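Neurotoxin (Clostridium botulinum, PDB 2QN0) is the zinc-dependent light-chain protease of type C botulinum neurotoxin, which cleaves neuronal SNARE proteins and so probably blocks transmitter release. Local coordinates at residues F358-Y363 against V369-I374; F94-S99 against C220-L225; L227-N232 against I270-G275; A205-G210 against V408-Q413. All blocks are in the same frame, centred on the assembly; numbering follows the deposited sequence.

Contact 1: F358-Y363 against V369-I374; sequences FTEFNY and VQNRKI
Glu360 OE2 is gripped from two sides by neighbouring residues of the segment 369-374. On its syn lone pair it takes the N-H of Arg372 NE at 2.9 Å; on its anti lone pair, facing away from the other oxygen, it takes Asn371 ND2, also at 2.9 Å. The hydrogen bond from the Asn371 amide is almost straight (173°) and lies in the amide plane, although that plane is turned 56° from the carboxylate. The second carboxylate oxygen completes a side-on salt bridge: Arg372 NH2 reaches the syn lone pair of Glu360 OE1 at 2.9 Å, so that NE and NH2 each hold one oxygen and the guanidinium lies nearly coplanar with the carboxylate. Glu360 gets there as an extended chain leaving the first turn of helix 360-366, with CG anti to the backbone N (chi1 -176°), and it meets the arginine chain at about a right angle. Beside this polar centre the Phe361 ring offers its edge to the backbone of the loop, its CE1 lying 4.1 Å from Lys373 O. At the start of the helix, Thr359 OG1 caps Asn362 N. Glu360 OE1 has a further partner in ND1 of the zinc ligand His229, and the nearest side-chain atom of Arg372 is about 6 Å from the zinc ion. Glu360 is thus a second-shell residue that probably helps to fix the rotation of a metal-binding imidazole and to strengthen its donation to the metal, while Arg372 and Asn371 hold the carboxylate in place.

Contact 2: F94-S99 against C220-L225; sequences FKRINS and CMDPIL
Arg96 lies across Ile224 along most of its length before its tip meets Asp222. Its CB, CG and CD, in a chain extended to NE with CG anti to the backbone N (chi1 -180°), pass in turn over Ile224 CG2, with CG the closest at 3.7 Å, and the two side chains cross at about a right angle. Farther out, NE lies 3.9 Å from Ile224 CD1, which covers one face of the guanidinium. At the end NH2 donates to Asp222 OD2 at 3.0 Å in a salt bridge that is nearly straight (168°). The carboxylate oxygen lies in the guanidinium plane, but the nitrogen approaches it on the syn side and 33° out of the carboxylate plane. NH1 donates to Ile395 O, and Tyr393 OH bonds to Asp222 OD1. Ile97, the next residue, runs past Ile224 in the opposite direction, its CG1 4.0 Å from Ile224 CB. Asp222 does double duty, since its OD1 also accepts the capping bond from Ile224 N at 3.0 Å. This is an aspartate N-cap, followed by proline in the first turn, at the start of helix 223-238, the zinc-binding helix of the protease, here joined to the C-terminal part of helix 80-97.

Contact 3: L227-N232 against I270-G275; sequences LMHELN and IYAFGG. With ZN (zinc ion), chain B.
Ala272 CB is set against the imidazole of His229, and this is the packed part of the contact. The methyl sits over one face of the ring, 4.0 Å from its centroid and displaced toward the CE1-NE2 rim, in a CH-pi contact whose shortest approach is 3.7 Å from CB to His229 CE1. One turn on, Asn232 closes the same side: its ND2 donates to Ala272 O at 3.0 Å, in the carbonyl plane and on a lone pair, but the bond is bent (143°) and the acceptor is tilted from the amide plane. The other end of that amide, OD1, is held by Tyr363 OH. The backbones approach to 5.4 Å between the CA atoms of Asn232 and Ala272, consistent with the small side chain there. Helix 223-238 carries the HExxH motif of zinc metallopeptidases, and helix 267-273 carries the third protein ligand, Glu269, in the arrangement of the clan MA fold. His229, with CG anti to its backbone nitrogen (chi1 172°), directs NE2 to the zinc ion at 2.1 Å, while its ND1 bonds to Glu360; His233 and Glu269 complete the protein ligands. The metal side is looser: Glu230 makes no direct contact with 270-275, and what lies there is the zinc ion and its water. The water binds the zinc ion at 2.1 Å and is hydrogen-bonded to Glu230 OE2 at 2.6 Å. Glu230, bent at chi2 and anchored through OE1 by Thr170, is the glutamate of the motif, which in related enzymes acts as the general base on just such a water.

Contact 4: A205-G210 against V408-Q413; sequences ATNDVG and VLFMGQ
Two irregular loop segments come together with Val209 and Leu409 nearest, their CA atoms 6.0 Å apart; Leu409 and Phe410 both have positive phi, and a short 3-10 segment includes 411-413. The side chain of Phe410 meets both Asn207 and Val209. CE2 of its ring lies 3.5 Å from Asn207 CB, and CZ comes within 3.7 Å of Asn207 ND2, so the asparagine amide rests against the outer end of the ring with the two planes 29° apart. Val209 approaches the same ring at its edge, near the plane, with CG1 4.1 Å from Phe410 CD2. That methyl, placed anti to the carbonyl carbon (chi1 -68°), is also 4.1 Å from Leu409 CB and so touches two consecutive residues. Leu409 reaches back across the contact, its CD1 3.9 Å from Val209 O. The segments meet by van der Waals packing alone; hydrogen bonds are made within each segment and to neighbouring residues such as Gln370. Asp208 OD1 accepts from Gly210 N at 2.7 Å, an Asx turn that encloses Val209, while backbone bonds from Met411 N to Val408 O and from Gln413 N to Phe410 O tighten the other loop. Lying at the surface, well away from the centre of the chain, the contact joins the loop between strands 201-202 and 219-220 to the one between strands 383-384 and 422-423. Val209 also packs on Phe219 of strand 219-220, and Gln413 is tied to Cys220 at the end of that strand.

How the contacts relate
From the N terminus, contact 2 is the first to open: it joins the C-terminal part of helix 80-97 to the start of helix 223-238, closing a loop of 120 residues that includes much of the mixed sheet. Contact 4 opens inside that loop, at 205-210, and closes only at 408-413, so the two cross. Contacts 3 and 1 follow in series, both nested within contact 4: the first brings helix 267-273 to helix 223-238, and the second is a short return from helix 360-366 to the loop after it. Contacts 1 and 3 meet around the zinc site, contact 2 packs on the N-terminal end of helix 223-238, and contact 4 lies outermost.

Contact 1: F358-Y363 against V369-I374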
loop_
_atom_site.group_PDB
_atom_site.type_symbol
_atom_site.label_atom_id
_atom_site.label_comp_id
_atom_site.label_asym_id
_atom_site.label_seq_id
_atom_site.Cartn_x
_atom_site.Cartn_y
_atom_site.Cartn_z
ATOM N N PHE A 358 -3.753 4.601 12.171
ATOM C CA PHE A 358 -2.879 3.967 11.190
ATOM C C PHE A 358 -2.589 5.020 10.123
ATOM O O PHE A 358 -3.181 5.001 9.041
ATOM C CB PHE A 358 -3.575 2.755 10.568
ATOM C CG PHE A 358 -3.614 1.553 11.472
ATOM C CD1 PHE A 358 -2.467 0.794 11.689
ATOM C CD2 PHE A 358 -4.788 1.190 12.121
ATOM C CE1 PHE A 358 -2.490 -0.310 12.541
ATOM C CE2 PHE A 358 -4.823 0.087 12.978
ATOM C CZ PHE A 358 -3.669 -0.664 13.187
ATOM N N THR A 359 -1.682 5.942 10.447
ATOM C CA THR A 359 -1.315 7.028 9.540
ATOM C C THR A 359 0.199 7.221 9.498
ATOM O O THR A 359 0.897 6.922 10.465
ATOM C CB THR A 359 -1.929 8.375 9.991
ATOM O OG1 THR A 359 -1.336 8.771 11.234
ATOM C CG2 THR A 359 -3.441 8.244 10.174
ATOM N N GLU A 360 0.694 7.732 8.376
ATOM C CA GLU A 360 2.127 7.982 8.207
ATOM C C GLU A 360 2.655 8.882 9.328
ATOM O O GLU A 360 3.710 8.625 9.917
ATOM C CB GLU A 360 2.376 8.663 6.861
ATOM C CG GLU A 360 3.848 8.895 6.542
ATOM C CD GLU A 360 4.041 9.748 5.304
ATOM O OE1 GLU A 360 3.275 9.564 4.332
ATOM O OE2 GLU A 360 4.964 10.593 5.296
ATOM N N PHE A 361 1.910 9.948 9.601
ATOM C CA PHE A 361 2.258 10.917 10.634
ATOM C C PHE A 361 2.464 10.243 11.991
ATOM O O PHE A 361 3.409 10.556 12.716
ATOM C CB PHE A 361 1.142 11.961 10.746
ATOM C CG PHE A 361 1.487 13.126 11.628
ATOM C CD1 PHE A 361 2.224 14.197 11.130
ATOM C CD2 PHE A 361 1.086 13.149 12.958
ATOM C CE1 PHE A 361 2.557 15.276 11.948
ATOM C CE2 PHE A 361 1.414 14.222 13.783
ATOM C CZ PHE A 361 2.151 15.286 13.275
ATOM N N ASN A 362 1.569 9.323 12.336
ATOM C CA ASN A 362 1.660 8.620 13.608
ATOM C C ASN A 362 2.837 7.646 13.589
ATOM O O ASN A 362 3.550 7.508 14.581
ATOM C CB ASN A 362 0.344 7.882 13.887
ATOM C CG ASN A 362 0.223 7.417 15.326
ATOM O OD1 ASN A 362 0.786 8.028 16.238
ATOM N ND2 ASN A 362 -0.535 6.341 15.542
ATOM N N TYR A 363 3.058 6.983 12.457
ATOM C CA TYR A 363 4.174 6.040 12.372
ATOM C C TYR A 363 5.512 6.746 12.599
ATOM O O TYR A 363 6.395 6.208 13.265
ATOM C CB TYR A 363 4.213 5.337 11.008
ATOM C CG TYR A 363 2.947 4.593 10.635
ATOM C CD1 TYR A 363 2.146 3.995 11.610
ATOM C CD2 TYR A 363 2.565 4.466 9.301
ATOM C CE1 TYR A 363 0.990 3.290 11.259
ATOM C CE2 TYR A 363 1.421 3.762 8.942
ATOM C CZ TYR A 363 0.638 3.179 9.926
ATOM O OH TYR A 363 -0.498 2.486 9.565
ATOM N N VAL A 369 11.476 8.320 13.781
ATOM C CA VAL A 369 12.270 8.700 12.622
ATOM C C VAL A 369 11.873 10.098 12.178
ATOM O O VAL A 369 10.765 10.560 12.460
ATOM C CB VAL A 369 12.058 7.737 11.422
ATOM C CG1 VAL A 369 12.525 6.332 11.791
ATOM C CG2 VAL A 369 10.591 7.730 11.000
ATOM N N GLN A 370 12.790 10.777 11.500
ATOM C CA GLN A 370 12.518 12.108 10.982
ATOM C C GLN A 370 11.588 11.890 9.799
ATOM O O GLN A 370 11.666 10.860 9.130
ATOM C CB GLN A 370 13.819 12.764 10.503
ATOM C CG GLN A 370 13.660 14.181 9.961
ATOM C CD GLN A 370 13.147 15.150 11.012
ATOM O OE1 GLN A 370 12.012 15.034 11.475
ATOM N NE2 GLN A 370 13.988 16.112 11.399
ATOM N N ASN A 371 10.704 12.847 9.536
ATOM C CA ASN A 371 9.794 12.711 8.411
ATOM C C ASN A 371 9.235 14.065 8.002
ATOM O O ASN A 371 9.331 15.038 8.750
ATOM C CB ASN A 371 8.643 11.756 8.764
ATOM C CG ASN A 371 7.828 11.350 7.545
ATOM O OD1 ASN A 371 8.387 11.036 6.494
ATOM N ND2 ASN A 371 6.503 11.337 7.684
ATOM N N ARG A 372 8.657 14.122 6.808
ATOM C CA ARG A 372 8.070 15.358 6.313
ATOM C C ARG A 372 6.980 15.787 7.288
ATOM O O ARG A 372 6.281 14.951 7.854
ATOM C CB ARG A 372 7.488 15.138 4.914
ATOM C CG ARG A 372 6.534 13.951 4.804
ATOM C CD ARG A 372 6.125 13.709 3.355
ATOM N NE ARG A 372 5.328 12.492 3.199
ATOM C CZ ARG A 372 4.919 12.011 2.028
ATOM N NH1 ARG A 372 5.229 12.645 0.903
ATOM N NH2 ARG A 372 4.205 10.890 1.979
ATOM N N LYS A 373 6.849 17.093 7.497
ATOM C CA LYS A 373 5.847 17.616 8.414
ATOM C C LYS A 373 4.441 17.527 7.825
ATOM O O LYS A 373 3.467 17.321 8.552
ATOM C CB LYS A 373 6.170 19.066 8.763
ATOM C CG LYS A 373 5.261 19.662 9.825
ATOM C CD LYS A 373 5.711 21.066 10.184
ATOM C CE LYS A 373 4.823 21.673 11.256
ATOM N NZ LYS A 373 5.266 23.057 11.592
ATOM N N ILE A 374 4.345 17.699 6.512
ATOM C CA ILE A 374 3.066 17.629 5.810
ATOM C C ILE A 374 3.234 16.825 4.531
ATOM O O ILE A 374 4.341 16.702 4.005
ATOM C CB ILE A 374 2.528 19.035 5.432
ATOM C CG1 ILE A 374 3.622 19.848 4.742
ATOM C CG2 ILE A 374 2.004 19.744 6.676
ATOM C CD1 ILE A 374 3.133 21.174 4.173
#

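Contact 2: F94-S99 against C220-L225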
loop_
_atom_site.group_PDB
_atom_site.type_symbol
_atom_site.label_atom_id
_atom_site.label_comp_id
_atom_site.label_asym_id
_atom_site.label_seq_id
_atom_site.Cartn_x
_atom_site.Cartn_y
_atom_site.Cartn_z
ATOM N N PHE A 94 9.428 -5.091 5.582
ATOM C CA PHE A 94 8.316 -5.644 6.346
ATOM C C PHE A 94 8.793 -6.077 7.727
ATOM O O PHE A 94 8.070 -5.939 8.707
ATOM C CB PHE A 94 7.663 -6.820 5.616
ATOM C CG PHE A 94 6.479 -6.421 4.774
ATOM C CD1 PHE A 94 6.658 -5.864 3.513
ATOM C CD2 PHE A 94 5.184 -6.562 5.266
ATOM C CE1 PHE A 94 5.566 -5.451 2.752
ATOM C CE2 PHE A 94 4.084 -6.152 4.514
ATOM C CZ PHE A 94 4.276 -5.594 3.252
ATOM N N LYS A 95 10.014 -6.599 7.809
ATOM C CA LYS A 95 10.551 -7.007 9.104
ATOM C C LYS A 95 10.695 -5.788 10.020
ATOM O O LYS A 95 10.415 -5.860 11.218
ATOM C CB LYS A 95 11.912 -7.691 8.928
ATOM C CG LYS A 95 11.842 -9.060 8.259
ATOM C CD LYS A 95 13.249 -9.635 8.107
ATOM C CE LYS A 95 13.255 -10.978 7.403
ATOM N NZ LYS A 95 14.657 -11.483 7.264
ATOM N N ARG A 96 11.128 -4.665 9.456
ATOM C CA ARG A 96 11.291 -3.453 10.250
ATOM C C ARG A 96 9.921 -2.929 10.670
ATOM O O ARG A 96 9.732 -2.498 11.804
ATOM C CB ARG A 96 12.061 -2.387 9.459
ATOM C CG ARG A 96 12.284 -1.079 10.219
ATOM C CD ARG A 96 13.458 -0.305 9.630
ATOM N NE ARG A 96 13.415 1.127 9.930
ATOM C CZ ARG A 96 13.443 1.655 11.151
ATOM N NH1 ARG A 96 13.512 0.874 12.222
ATOM N NH2 ARG A 96 13.406 2.975 11.299
ATOM N N ILE A 97 8.961 -2.975 9.755
ATOM C CA ILE A 97 7.613 -2.525 10.077
ATOM C C ILE A 97 7.081 -3.393 11.219
ATOM O O ILE A 97 6.466 -2.900 12.165
ATOM C CB ILE A 97 6.680 -2.654 8.845
ATOM C CG1 ILE A 97 7.086 -1.626 7.785
ATOM C CG2 ILE A 97 5.219 -2.446 9.261
ATOM C CD1 ILE A 97 6.390 -1.806 6.442
ATOM N N ASN A 98 7.360 -4.690 11.126
ATOM C CA ASN A 98 6.913 -5.674 12.106
ATOM C C ASN A 98 7.610 -5.570 13.462
ATOM O O ASN A 98 7.216 -6.244 14.415
ATOM C CB ASN A 98 7.119 -7.081 11.523
ATOM C CG ASN A 98 6.303 -8.141 12.235
ATOM O OD1 ASN A 98 5.149 -7.913 12.601
ATOM N ND2 ASN A 98 6.888 -9.323 12.407
ATOM N N SER A 99 8.636 -4.726 13.555
ATOM C CA SER A 99 9.379 -4.576 14.804
ATOM C C SER A 99 8.666 -3.734 15.866
ATOM O O SER A 99 9.072 -3.736 17.028
ATOM C CB SER A 99 10.777 -3.998 14.533
ATOM O OG SER A 99 10.725 -2.623 14.186
ATOM N N CYS A 220 15.972 12.578 4.349
ATOM C CA CYS A 220 15.316 11.653 3.437
ATOM C C CYS A 220 14.169 10.995 4.196
ATOM O O CYS A 220 14.134 11.023 5.427
ATOM C CB CYS A 220 16.295 10.567 2.977
ATOM S SG CYS A 220 16.820 9.447 4.311
ATOM N N MET A 221 13.207 10.438 3.468
ATOM C CA MET A 221 12.119 9.726 4.121
ATOM C C MET A 221 12.645 8.316 4.372
ATOM O O MET A 221 13.382 7.773 3.549
ATOM C CB MET A 221 10.888 9.628 3.212
ATOM C CG MET A 221 9.914 10.789 3.327
ATOM S SD MET A 221 8.397 10.409 2.432
ATOM C CE MET A 221 7.619 9.281 3.573
ATOM N N ASP A 222 12.289 7.733 5.510
ATOM C CA ASP A 222 12.711 6.371 5.798
ATOM C C ASP A 222 11.850 5.487 4.894
ATOM O O ASP A 222 10.627 5.653 4.830
ATOM C CB ASP A 222 12.445 6.024 7.265
ATOM C CG ASP A 222 12.969 4.643 7.644
ATOM O OD1 ASP A 222 12.769 3.696 6.861
ATOM O OD2 ASP A 222 13.576 4.507 8.729
ATOM N N PRO A 223 12.477 4.552 4.166
ATOM C CA PRO A 223 11.743 3.657 3.272
ATOM C C PRO A 223 10.520 2.982 3.893
ATOM O O PRO A 223 9.539 2.726 3.188
ATOM C CB PRO A 223 12.806 2.646 2.854
ATOM C CG PRO A 223 14.032 3.485 2.795
ATOM C CD PRO A 223 13.930 4.323 4.054
ATOM N N ILE A 224 10.550 2.683 5.193
ATOM C CA ILE A 224 9.380 2.026 5.765
ATOM C C ILE A 224 8.155 2.934 5.773
ATOM O O ILE A 224 7.035 2.443 5.683
ATOM C CB ILE A 224 9.598 1.484 7.209
ATOM C CG1 ILE A 224 10.004 2.607 8.162
ATOM C CG2 ILE A 224 10.610 0.340 7.188
ATOM C CD1 ILE A 224 9.738 2.271 9.620
ATOM N N LEU A 225 8.355 4.246 5.876
ATOM C CA LEU A 225 7.210 5.159 5.883
ATOM C C LEU A 225 6.630 5.315 4.485
ATOM O O LEU A 225 5.426 5.508 4.321
ATOM C CB LEU A 225 7.593 6.526 6.459
ATOM C CG LEU A 225 7.853 6.560 7.973
ATOM C CD1 LEU A 225 7.666 7.981 8.483
ATOM C CD2 LEU A 225 6.896 5.637 8.703
#

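Contact 3: L227-N232 against I270-G275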
loop_
_atom_site.group_PDB
_atom_site.type_symbol
_atom_site.label_atom_id
_atom_site.label_comp_id
_atom_site.label_asym_id
_atom_site.label_seq_id
_atom_site.Cartn_x
_atom_site.Cartn_y
_atom_site.Cartn_z
ATOM N N LEU A 227 6.546 2.956 2.318
ATOM C CA LEU A 227 5.764 1.739 2.152
ATOM C C LEU A 227 4.522 1.724 3.051
ATOM O O LEU A 227 3.419 1.418 2.590
ATOM C CB LEU A 227 6.638 0.508 2.442
ATOM C CG LEU A 227 5.966 -0.870 2.433
ATOM C CD1 LEU A 227 5.277 -1.115 1.095
ATOM C CD2 LEU A 227 7.023 -1.948 2.698
ATOM N N MET A 228 4.695 2.061 4.325
ATOM C CA MET A 228 3.565 2.068 5.254
ATOM C C MET A 228 2.487 3.044 4.799
ATOM O O MET A 228 1.301 2.805 5.014
ATOM C CB MET A 228 4.029 2.410 6.669
ATOM C CG MET A 228 4.793 1.266 7.339
ATOM S SD MET A 228 5.359 1.647 8.999
ATOM C CE MET A 228 3.924 1.184 9.968
ATOM N N HIS A 229 2.899 4.143 4.172
ATOM C CA HIS A 229 1.934 5.116 3.666
ATOM C C HIS A 229 1.009 4.410 2.673
ATOM O O HIS A 229 -0.215 4.564 2.737
ATOM C CB HIS A 229 2.655 6.278 2.973
ATOM C CG HIS A 229 1.734 7.227 2.270
ATOM N ND1 HIS A 229 1.409 8.466 2.781
ATOM C CD2 HIS A 229 1.063 7.115 1.100
ATOM C CE1 HIS A 229 0.581 9.077 1.953
ATOM N NE2 HIS A 229 0.355 8.279 0.926
ATOM N N GLU A 230 1.582 3.629 1.757
ATOM C CA GLU A 230 0.764 2.911 0.784
ATOM C C GLU A 230 -0.053 1.816 1.468
ATOM O O GLU A 230 -1.175 1.522 1.051
ATOM C CB GLU A 230 1.630 2.294 -0.329
ATOM C CG GLU A 230 2.366 3.307 -1.220
ATOM C CD GLU A 230 1.462 4.406 -1.775
ATOM O OE1 GLU A 230 0.342 4.101 -2.246
ATOM O OE2 GLU A 230 1.883 5.580 -1.753
ATOM N N LEU A 231 0.497 1.207 2.516
ATOM C CA LEU A 231 -0.246 0.170 3.233
ATOM C C LEU A 231 -1.501 0.788 3.861
ATOM O O LEU A 231 -2.494 0.099 4.092
ATOM C CB LEU A 231 0.626 -0.486 4.314
ATOM C CG LEU A 231 1.810 -1.320 3.793
ATOM C CD1 LEU A 231 2.572 -1.922 4.976
ATOM C CD2 LEU A 231 1.305 -2.434 2.872
ATOM N N ASN A 232 -1.456 2.089 4.138
ATOM C CA ASN A 232 -2.631 2.758 4.701
ATOM C C ASN A 232 -3.723 2.823 3.641
ATOM O O ASN A 232 -4.903 2.649 3.949
ATOM C CB ASN A 232 -2.279 4.163 5.195
ATOM C CG ASN A 232 -1.395 4.131 6.424
ATOM O OD1 ASN A 232 -1.340 3.123 7.130
ATOM N ND2 ASN A 232 -0.710 5.235 6.696
ATOM N N ILE A 270 -4.856 12.730 2.439
ATOM C CA ILE A 270 -4.905 13.371 3.742
ATOM C C ILE A 270 -5.056 12.331 4.853
ATOM O O ILE A 270 -4.411 12.432 5.898
ATOM C CB ILE A 270 -6.065 14.401 3.804
ATOM C CG1 ILE A 270 -5.734 15.591 2.893
ATOM C CG2 ILE A 270 -6.284 14.873 5.242
ATOM C CD1 ILE A 270 -6.807 16.672 2.854
ATOM N N TYR A 271 -5.903 11.329 4.638
ATOM C CA TYR A 271 -6.080 10.298 5.653
ATOM C C TYR A 271 -4.871 9.372 5.746
ATOM O O TYR A 271 -4.469 8.979 6.840
ATOM C CB TYR A 271 -7.342 9.480 5.385
ATOM C CG TYR A 271 -8.594 10.119 5.956
ATOM C CD1 TYR A 271 -8.603 10.638 7.253
ATOM C CD2 TYR A 271 -9.771 10.179 5.214
ATOM C CE1 TYR A 271 -9.765 11.202 7.799
ATOM C CE2 TYR A 271 -10.934 10.737 5.749
ATOM C CZ TYR A 271 -10.923 11.243 7.039
ATOM O OH TYR A 271 -12.079 11.774 7.567
ATOM N N ALA A 272 -4.291 9.024 4.603
ATOM C CA ALA A 272 -3.117 8.148 4.602
ATOM C C ALA A 272 -1.956 8.820 5.346
ATOM O O ALA A 272 -1.193 8.162 6.062
ATOM C CB ALA A 272 -2.708 7.823 3.170
ATOM N N PHE A 273 -1.825 10.134 5.180
ATOM C CA PHE A 273 -0.761 10.869 5.856
ATOM C C PHE A 273 -1.135 11.094 7.320
ATOM O O PHE A 273 -0.351 10.801 8.222
ATOM C CB PHE A 273 -0.506 12.217 5.173
ATOM C CG PHE A 273 0.657 12.964 5.759
ATOM C CD1 PHE A 273 1.965 12.556 5.501
ATOM C CD2 PHE A 273 0.446 14.028 6.632
ATOM C CE1 PHE A 273 3.047 13.197 6.113
ATOM C CE2 PHE A 273 1.521 14.675 7.250
ATOM C CZ PHE A 273 2.823 14.255 6.988
ATOM N N GLY A 274 -2.332 11.628 7.552
ATOM C CA GLY A 274 -2.790 11.848 8.912
ATOM C C GLY A 274 -2.282 13.105 9.594
ATOM O O GLY A 274 -1.777 14.021 8.949
ATOM N N GLY A 275 -2.417 13.140 10.915
ATOM C CA GLY A 275 -1.974 14.300 11.672
ATOM C C GLY A 275 -2.932 15.473 11.535
ATOM O O GLY A 275 -4.071 15.294 11.113
HETATM ZN ZN ZN B . -0.849 8.222 -0.792
HETATM O O HOH W 1 0.313 7.528 -2.372
#

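Contact 4: A205-G210 against V408-Q413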
loop_
_atom_site.group_PDB
_atom_site.type_symbol
_atom_site.label_atom_id
_atom_site.label_comp_id
_atom_site.label_asym_id
_atom_site.label_seq_id
_atom_site.Cartn_x
_atom_site.Cartn_y
_atom_site.Cartn_z
ATOM N N ALA A 205 10.415 19.418 8.169
ATOM C CA ALA A 205 10.240 18.181 8.926
ATOM C C ALA A 205 9.490 18.277 10.249
ATOM O O ALA A 205 9.324 19.355 10.813
ATOM C CB ALA A 205 11.611 17.553 9.163
ATOM N N THR A 206 9.064 17.122 10.754
ATOM C CA THR A 206 8.316 17.061 12.004
ATOM C C THR A 206 9.154 17.305 13.248
ATOM O O THR A 206 8.687 17.927 14.200
ATOM C CB THR A 206 7.615 15.696 12.180
ATOM O OG1 THR A 206 8.595 14.652 12.182
ATOM C CG2 THR A 206 6.625 15.459 11.058
ATOM N N ASN A 207 10.390 16.813 13.242
ATOM C CA ASN A 207 11.270 16.966 14.392
ATOM C C ASN A 207 12.255 18.121 14.277
ATOM O O ASN A 207 13.042 18.196 13.335
ATOM C CB ASN A 207 12.045 15.667 14.631
ATOM C CG ASN A 207 11.146 14.526 15.068
ATOM O OD1 ASN A 207 10.681 14.491 16.203
ATOM N ND2 ASN A 207 10.889 13.595 14.161
ATOM N N ASP A 208 12.203 19.018 15.255
ATOM C CA ASP A 208 13.102 20.162 15.307
ATOM C C ASP A 208 14.478 19.604 15.674
ATOM O O ASP A 208 14.591 18.812 16.609
ATOM C CB ASP A 208 12.627 21.128 16.399
ATOM C CG ASP A 208 13.419 22.427 16.433
ATOM O OD1 ASP A 208 14.566 22.457 15.944
ATOM O OD2 ASP A 208 12.888 23.421 16.969
ATOM N N VAL A 209 15.515 19.987 14.932
ATOM C CA VAL A 209 16.865 19.521 15.243
ATOM C C VAL A 209 17.795 20.696 15.555
ATOM O O VAL A 209 19.016 20.586 15.432
ATOM C CB VAL A 209 17.476 18.654 14.102
ATOM C CG1 VAL A 209 16.718 17.333 13.995
ATOM C CG2 VAL A 209 17.438 19.404 12.778
ATOM N N GLY A 210 17.191 21.815 15.953
ATOM C CA GLY A 210 17.939 23.005 16.332
ATOM C C GLY A 210 18.451 23.938 15.251
ATOM O O GLY A 210 19.215 24.859 15.551
ATOM N N VAL A 408 22.043 10.331 16.744
ATOM C CA VAL A 408 21.697 11.601 17.373
ATOM C C VAL A 408 21.037 12.544 16.371
ATOM O O VAL A 408 21.533 12.735 15.261
ATOM C CB VAL A 408 22.947 12.296 17.967
ATOM C CG1 VAL A 408 22.553 13.604 18.635
ATOM C CG2 VAL A 408 23.618 11.374 18.979
ATOM N N LEU A 409 19.912 13.122 16.775
ATOM C CA LEU A 409 19.159 14.049 15.936
ATOM C C LEU A 409 18.951 13.556 14.507
ATOM O O LEU A 409 19.101 14.313 13.544
ATOM C CB LEU A 409 19.837 15.425 15.925
ATOM C CG LEU A 409 19.866 16.137 17.284
ATOM C CD1 LEU A 409 20.551 17.487 17.152
ATOM C CD2 LEU A 409 18.446 16.310 17.802
ATOM N N PHE A 410 18.612 12.278 14.379
ATOM C CA PHE A 410 18.333 11.675 13.080
ATOM C C PHE A 410 19.410 11.895 12.020
ATOM O O PHE A 410 19.105 11.968 10.830
ATOM C CB PHE A 410 16.990 12.212 12.568
ATOM C CG PHE A 410 15.919 12.237 13.619
ATOM C CD1 PHE A 410 15.275 11.064 14.003
ATOM C CD2 PHE A 410 15.592 13.423 14.267
ATOM C CE1 PHE A 410 14.325 11.073 15.021
ATOM C CE2 PHE A 410 14.643 13.443 15.287
ATOM C CZ PHE A 410 14.008 12.264 15.665
ATOM N N MET A 411 20.669 11.985 12.437
ATOM C CA MET A 411 21.751 12.202 11.481
ATOM C C MET A 411 21.805 11.177 10.355
ATOM O O MET A 411 22.261 11.485 9.252
ATOM C CB MET A 411 23.102 12.238 12.204
ATOM C CG MET A 411 23.511 13.626 12.646
ATOM S SD MET A 411 25.138 13.649 13.418
ATOM C CE MET A 411 24.703 14.136 15.076
ATOM N N GLY A 412 21.342 9.959 10.625
ATOM C CA GLY A 412 21.355 8.932 9.595
ATOM C C GLY A 412 20.509 9.303 8.387
ATOM O O GLY A 412 20.764 8.845 7.269
ATOM N N GLN A 413 19.496 10.134 8.615
ATOM C CA GLN A 413 18.600 10.574 7.546
ATOM C C GLN A 413 18.998 11.938 6.992
ATOM O O GLN A 413 18.389 12.430 6.040
ATOM C CB GLN A 413 17.167 10.654 8.070
ATOM C CG GLN A 413 16.520 9.315 8.360
ATOM C CD GLN A 413 15.171 9.482 9.026
ATOM O OE1 GLN A 413 15.058 9.430 10.254
ATOM N NE2 GLN A 413 14.142 9.712 8.219
#